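Local coordinates for XAC2610 protein (Xanthomonas axonopodis pv. citri, PDB 4QTQ) that probably acts as an immunity protein that inhibits a peptidoglycan hydrolase linked to bacterial killing by a type IV secretion system, at residues 42-47 and 69-74; 13-18 and 32-37. All coordinates share one frame; numbering follows the deposited sequence. Where two conformers were deposited one is given.

Contact 1: 42-47 and 69-74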
loop_
_atom_site.group_PDB
_atom_site.type_symbol
_atom_site.label_atom_id
_atom_site.label_comp_id
_atom_site.label_asym_id
_atom_site.label_seq_id
_atom_site.Cartn_x
_atom_site.Cartn_y
_atom_site.Cartn_z
ATOM N N PRO A 42 3.444 17.774 10.974
ATOM C CA PRO A 42 4.436 18.491 10.179
ATOM C C PRO A 42 4.678 17.909 8.773
ATOM O O PRO A 42 4.984 16.716 8.612
ATOM C CB PRO A 42 5.706 18.412 11.044
ATOM C CG PRO A 42 5.185 18.339 12.439
ATOM C CD PRO A 42 3.916 17.544 12.357
ATOM N N GLY A 43 4.515 18.758 7.765
ATOM C CA GLY A 43 4.723 18.368 6.378
ATOM C C GLY A 43 3.603 17.546 5.750
ATOM O O GLY A 43 3.726 17.158 4.600
ATOM N N ILE A 44 2.517 17.278 6.478
ATOM C CA ILE A 44 1.474 16.355 6.005
ATOM C C ILE A 44 0.068 16.962 6.046
ATOM O O ILE A 44 -0.450 17.266 7.117
ATOM C CB ILE A 44 1.464 15.021 6.802
ATOM C CG1 ILE A 44 2.796 14.278 6.628
ATOM C CG2 ILE A 44 0.323 14.119 6.318
ATOM C CD1 ILE A 44 2.999 13.113 7.571
ATOM N N MET A 45 -0.549 17.101 4.875
ATOM C CA MET A 45 -1.916 17.576 4.769
ATOM C C MET A 45 -2.869 16.403 4.597
ATOM O O MET A 45 -2.598 15.483 3.828
ATOM C CB MET A 45 -2.078 18.516 3.567
ATOM C CG MET A 45 -1.113 19.689 3.504
ATOM S SD MET A 45 -1.297 20.875 4.850
ATOM C CE MET A 45 -2.922 21.554 4.538
ATOM N N LEU A 46 -3.983 16.443 5.317
ATOM C CA LEU A 46 -5.116 15.554 5.071
ATOM C C LEU A 46 -6.082 16.233 4.082
ATOM O O LEU A 46 -6.647 17.297 4.367
ATOM C CB LEU A 46 -5.832 15.225 6.383
ATOM C CG LEU A 46 -7.228 14.595 6.307
ATOM C CD1 LEU A 46 -7.222 13.307 5.494
ATOM C CD2 LEU A 46 -7.742 14.349 7.721
ATOM N N CYS A 47 -6.252 15.614 2.916
ATOM C CA CYS A 47 -7.173 16.086 1.896
ATOM C C CYS A 47 -8.311 15.104 1.749
ATOM O O CYS A 47 -8.138 14.041 1.152
ATOM C CB CYS A 47 -6.448 16.207 0.559
ATOM S SG CYS A 47 -5.024 17.303 0.645
ATOM N N ALA A 69 -9.918 9.629 0.890
ATOM C CA ALA A 69 -9.091 10.705 1.416
ATOM C C ALA A 69 -7.669 10.535 0.899
ATOM O O ALA A 69 -7.339 9.504 0.318
ATOM C CB ALA A 69 -9.126 10.719 2.945
ATOM N N LEU A 70 -6.842 11.567 1.080
ATOM C CA LEU A 70 -5.441 11.547 0.650
ATOM C C LEU A 70 -4.569 12.293 1.669
ATOM O O LEU A 70 -4.832 13.470 1.998
ATOM C CB LEU A 70 -5.285 12.194 -0.735
ATOM C CG LEU A 70 -3.853 12.248 -1.317
ATOM C CD1 LEU A 70 -3.311 10.864 -1.618
ATOM C CD2 LEU A 70 -3.790 13.107 -2.571
ATOM N N TYR A 71 -3.548 11.595 2.161
ATOM C CA TYR A 71 -2.535 12.174 3.030
ATOM C C TYR A 71 -1.336 12.503 2.175
ATOM O O TYR A 71 -0.652 11.599 1.699
ATOM C CB TYR A 71 -2.139 11.200 4.136
ATOM C CG TYR A 71 -3.210 11.026 5.182
ATOM C CD1 TYR A 71 -4.262 10.139 4.984
ATOM C CD2 TYR A 71 -3.170 11.740 6.371
ATOM C CE1 TYR A 71 -5.259 9.991 5.929
ATOM C CE2 TYR A 71 -4.156 11.588 7.332
ATOM C CZ TYR A 71 -5.198 10.721 7.107
ATOM O OH TYR A 71 -6.182 10.569 8.063
ATOM N N VAL A 72 -1.109 13.803 1.996
ATOM C CA VAL A 72 -0.024 14.345 1.171
ATOM C C VAL A 72 1.167 14.743 2.050
ATOM O O VAL A 72 1.135 15.761 2.752
ATOM C CB VAL A 72 -0.509 15.584 0.377
ATOM C CG1 VAL A 72 0.610 16.155 -0.492
ATOM C CG2 VAL A 72 -1.714 15.225 -0.479
ATOM N N ASP A 73 2.210 13.928 2.015
ATOM C CA ASP A 73 3.417 14.192 2.776
ATOM C C ASP A 73 4.392 14.889 1.843
ATOM O O ASP A 73 4.962 14.269 0.930
ATOM C CB ASP A 73 3.992 12.881 3.316
ATOM C CG ASP A 73 5.217 13.082 4.195
ATOM O OD1 ASP A 73 5.789 14.204 4.239
ATOM O OD2 ASP A 73 5.623 12.090 4.832
ATOM N N SER A 74 4.577 16.187 2.068
ATOM C CA SER A 74 5.472 16.982 1.241
ATOM C C SER A 74 6.953 16.625 1.439
ATOM O O SER A 74 7.785 17.058 0.654
ATOM C CB SER A 74 5.255 18.482 1.477
ATOM O OG SER A 74 5.769 18.855 2.743
HETATM O O HOH W 1 6.426 15.146 6.743
#
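Ala69 CB touches Leu46 CD1 at the start of an antiparallel strand pair, 44-47 against 70-73, in a three-stranded sheet where 44-47 lies between 38-41 and 70-73. Leu70 and Cys47 form a hydrogen-bonded pair: Cys47 N reaches Leu70 O at 2.7 Å, and Leu70 N returns to Cys47 O at 2.8 Å. Tyr71 and Leu46 point to the same side of the sheet, their side chains lying alongside each other. With CG anti to the backbone N (chi1 165°), Leu46 sets CD1 over one face of the Tyr71 ring, a CH-pi contact 3.9 Å from the centroid, while Ile44 CG2 comes to the ring edge; Trp110 stacks on the same ring. Val72 pairs with Met45 through both backbone bonds, and its CG2 meets Cys47 SG on the sheet face that carries Met45, Val72, Cys47 and Leu70. Asp73 CG packs 3.6 Å from Ile44 CG1; its OD1 takes the N-H of Asn75, and a water lies between OD1 and Pro42 O. At Ser74 the pairing runs just past the strand ends into Gly43, whose positive phi turns the chain: Ser74 N donates to Gly43 O at 2.8 Å.

Contact 2: 13-18 and 32-37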
loop_
_atom_site.group_PDB
_atom_site.type_symbol
_atom_site.label_atom_id
_atom_site.label_comp_id
_atom_site.label_asym_id
_atom_site.label_seq_id
_atom_site.Cartn_x
_atom_site.Cartn_y
_atom_site.Cartn_z
ATOM N N ALA A 13 6.824 17.056 -3.272
ATOM C CA ALA A 13 6.065 18.190 -3.770
ATOM C C ALA A 13 5.086 18.634 -2.702
ATOM O O ALA A 13 4.768 17.865 -1.815
ATOM C CB ALA A 13 5.315 17.804 -5.036
ATOM N N LYS A 14 4.643 19.885 -2.787
ATOM C CA LYS A 14 3.553 20.393 -1.947
ATOM C C LYS A 14 2.467 21.056 -2.794
ATOM O O LYS A 14 2.732 21.602 -3.872
ATOM C CB LYS A 14 4.059 21.359 -0.867
ATOM C CG LYS A 14 4.693 22.639 -1.380
ATOM C CD LYS A 14 5.480 23.341 -0.274
ATOM C CE LYS A 14 6.872 22.739 -0.105
ATOM N NZ LYS A 14 7.523 23.142 1.176
ATOM N N LEU A 15 1.238 20.984 -2.301
ATOM C CA LEU A 15 0.106 21.591 -2.973
ATOM C C LEU A 15 0.343 23.093 -3.090
ATOM O O LEU A 15 0.520 23.784 -2.079
ATOM C CB LEU A 15 -1.190 21.303 -2.205
ATOM C CG LEU A 15 -1.582 19.822 -2.172
ATOM C CD1 LEU A 15 -2.558 19.549 -1.043
ATOM C CD2 LEU A 15 -2.152 19.389 -3.516
ATOM N N ASN A 16 0.392 23.585 -4.326
ATOM C CA ASN A 16 0.526 25.016 -4.576
ATOM C C ASN A 16 -0.751 25.782 -4.214
ATOM O O ASN A 16 -1.720 25.204 -3.705
ATOM C CB ASN A 16 0.937 25.267 -6.042
ATOM C CG ASN A 16 -0.201 25.058 -7.037
ATOM O OD1 ASN A 16 -1.330 24.718 -6.678
ATOM N ND2 ASN A 16 0.102 25.271 -8.304
ATOM N N GLU A 17 -0.742 27.080 -4.485
ATOM C CA GLU A 17 -1.878 27.963 -4.186
ATOM C C GLU A 17 -3.238 27.548 -4.800
ATOM O O GLU A 17 -4.278 27.890 -4.250
ATOM C CB GLU A 17 -1.532 29.426 -4.533
ATOM C CG GLU A 17 -1.029 29.674 -5.956
ATOM C CD GLU A 17 0.415 29.239 -6.201
ATOM O OE1 GLU A 17 1.139 28.973 -5.216
ATOM O OE2 GLU A 17 0.828 29.147 -7.384
ATOM N N GLN A 18 -3.235 26.807 -5.910
ATOM C CA GLN A 18 -4.481 26.242 -6.481
ATOM C C GLN A 18 -4.831 24.830 -5.969
ATOM O O GLN A 18 -5.736 24.181 -6.507
ATOM C CB GLN A 18 -4.407 26.199 -8.018
ATOM C CG GLN A 18 -4.617 27.538 -8.700
ATOM C CD GLN A 18 -3.397 28.431 -8.613
ATOM O OE1 GLN A 18 -2.267 27.966 -8.783
ATOM N NE2 GLN A 18 -3.615 29.720 -8.353
ATOM N N VAL A 32 -1.988 15.913 -8.633
ATOM C CA VAL A 32 -2.930 15.873 -7.526
ATOM C C VAL A 32 -3.695 17.192 -7.546
ATOM O O VAL A 32 -3.093 18.253 -7.720
ATOM C CB VAL A 32 -2.217 15.729 -6.156
ATOM C CG1 VAL A 32 -3.239 15.660 -5.022
ATOM C CG2 VAL A 32 -1.318 14.500 -6.132
ATOM N N HIS A 33 -5.014 17.107 -7.405
ATOM C CA HIS A 33 -5.872 18.268 -7.296
ATOM C C HIS A 33 -6.702 18.097 -6.014
ATOM O O HIS A 33 -7.560 17.213 -5.944
ATOM C CB HIS A 33 -6.748 18.360 -8.552
ATOM C CG HIS A 33 -6.047 17.914 -9.801
ATOM N ND1 HIS A 33 -5.343 18.780 -10.609
ATOM C CD2 HIS A 33 -5.906 16.685 -10.353
ATOM C CE1 HIS A 33 -4.819 18.107 -11.617
ATOM N NE2 HIS A 33 -5.145 16.834 -11.486
ATOM N N ALA A 34 -6.428 18.921 -5.008
ATOM C CA ALA A 34 -7.095 18.814 -3.715
ATOM C C ALA A 34 -7.209 20.176 -3.075
ATOM O O ALA A 34 -6.200 20.847 -2.860
ATOM C CB ALA A 34 -6.327 17.878 -2.792
ATOM N N GLN A 35 -8.440 20.559 -2.759
ATOM C CA GLN A 35 -8.746 21.819 -2.093
ATOM C C GLN A 35 -9.106 21.546 -0.631
ATOM O O GLN A 35 -9.451 20.423 -0.265
ATOM C CB GLN A 35 -9.946 22.498 -2.773
ATOM C CG GLN A 35 -9.987 22.419 -4.297
ATOM C CD GLN A 35 -8.970 23.328 -4.960
ATOM O OE1 GLN A 35 -9.051 24.549 -4.836
ATOM N NE2 GLN A 35 -8.015 22.738 -5.681
ATOM N N SER A 36 -9.038 22.582 0.192
ATOM C CA SER A 36 -9.548 22.533 1.570
ATOM C C SER A 36 -8.912 21.431 2.425
ATOM O O SER A 36 -9.576 20.829 3.270
ATOM C CB SER A 36 -11.073 22.363 1.568
ATOM O OG SER A 36 -11.695 23.326 0.736
ATOM N N CYS A 37 -7.626 21.179 2.203
ATOM C CA CYS A 37 -6.871 20.244 3.005
ATOM C C CYS A 37 -6.571 20.883 4.360
ATOM O O CYS A 37 -6.607 22.103 4.491
ATOM C CB CYS A 37 -5.576 19.874 2.278
ATOM S SG CYS A 37 -5.848 19.211 0.605
#
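Leu15 carries the apolar half of this contact between the loop joining strands 9-11 and 20-25 and residues 32-37, on and after strand 28-33. Its two methyls divide the work. CD1 reaches Cys37 SG at 3.7 Å and lies more loosely beside Ala34, 4.5 Å from its CB; CD2 meets Val32 CG1 at 4.2 Å. The Leu15 and Val32 side chains cross at about a right angle, so they touch at one methyl pair instead of running alongside. Leu15 CG stands anti to its own carbonyl carbon, and the CB of Leu15 already points at the opposite segment, which brings both methyls onto it. Ile21 of strand 20-25 and Cys47 also touch Leu15, and the sulfur it meets is half of the Cys37-Cys47 disulfide.

The polar part is a single hydrogen bond at the exposed end. The CB of Gln35 points away from segment 13-18, but a bend at chi2 (-73°) folds its amide back, and NE2 donates to Gln18 O at 2.8 Å. The N-H points well at the oxygen, and the acceptor lies close to the Gln35 amide plane, whereas the donor stands tilted by 31° from the plane of the carbonyl it meets. Within the loop, Asn16 OD1 receives a weak bond from Gln18 N and another from Glu20 N.

Backbone hydrogen bonding of Ala34 with Gly19 and of Val32 with Ile21 joins 32-37 to the start of strand 20-25, the edge strand of the four-stranded sheet, into which the 13-18 loop leads. The chemistry is consistent with two separate kinds of hold between these segments: dispersion contacts of one leucine against methyls and a disulfide sulfur, and one directional amide bond at the surface.

How the contacts relate
Contact 1 pairs two strands of the three-stranded sheet through regular backbone bonds and buries about 500 Å², more than twice the area of contact 2, where a loop meets residues 32-37, on and after strand 28-33, through side chains. Both are partly buried, but most touching residues of contact 1 are buried, whereas contact 2, farther from the centre of the chain, has an exposed glutamine pair, Gln18 and Gln35. They share no strand, yet their centres lie 10 Å apart and the Cys37-Cys47 disulfide joins them covalently. Leu70 CD2 against Val32 CG1, at 3.6 Å, adds apolar packing between them, and Ser74 CB approaches Ala13 O.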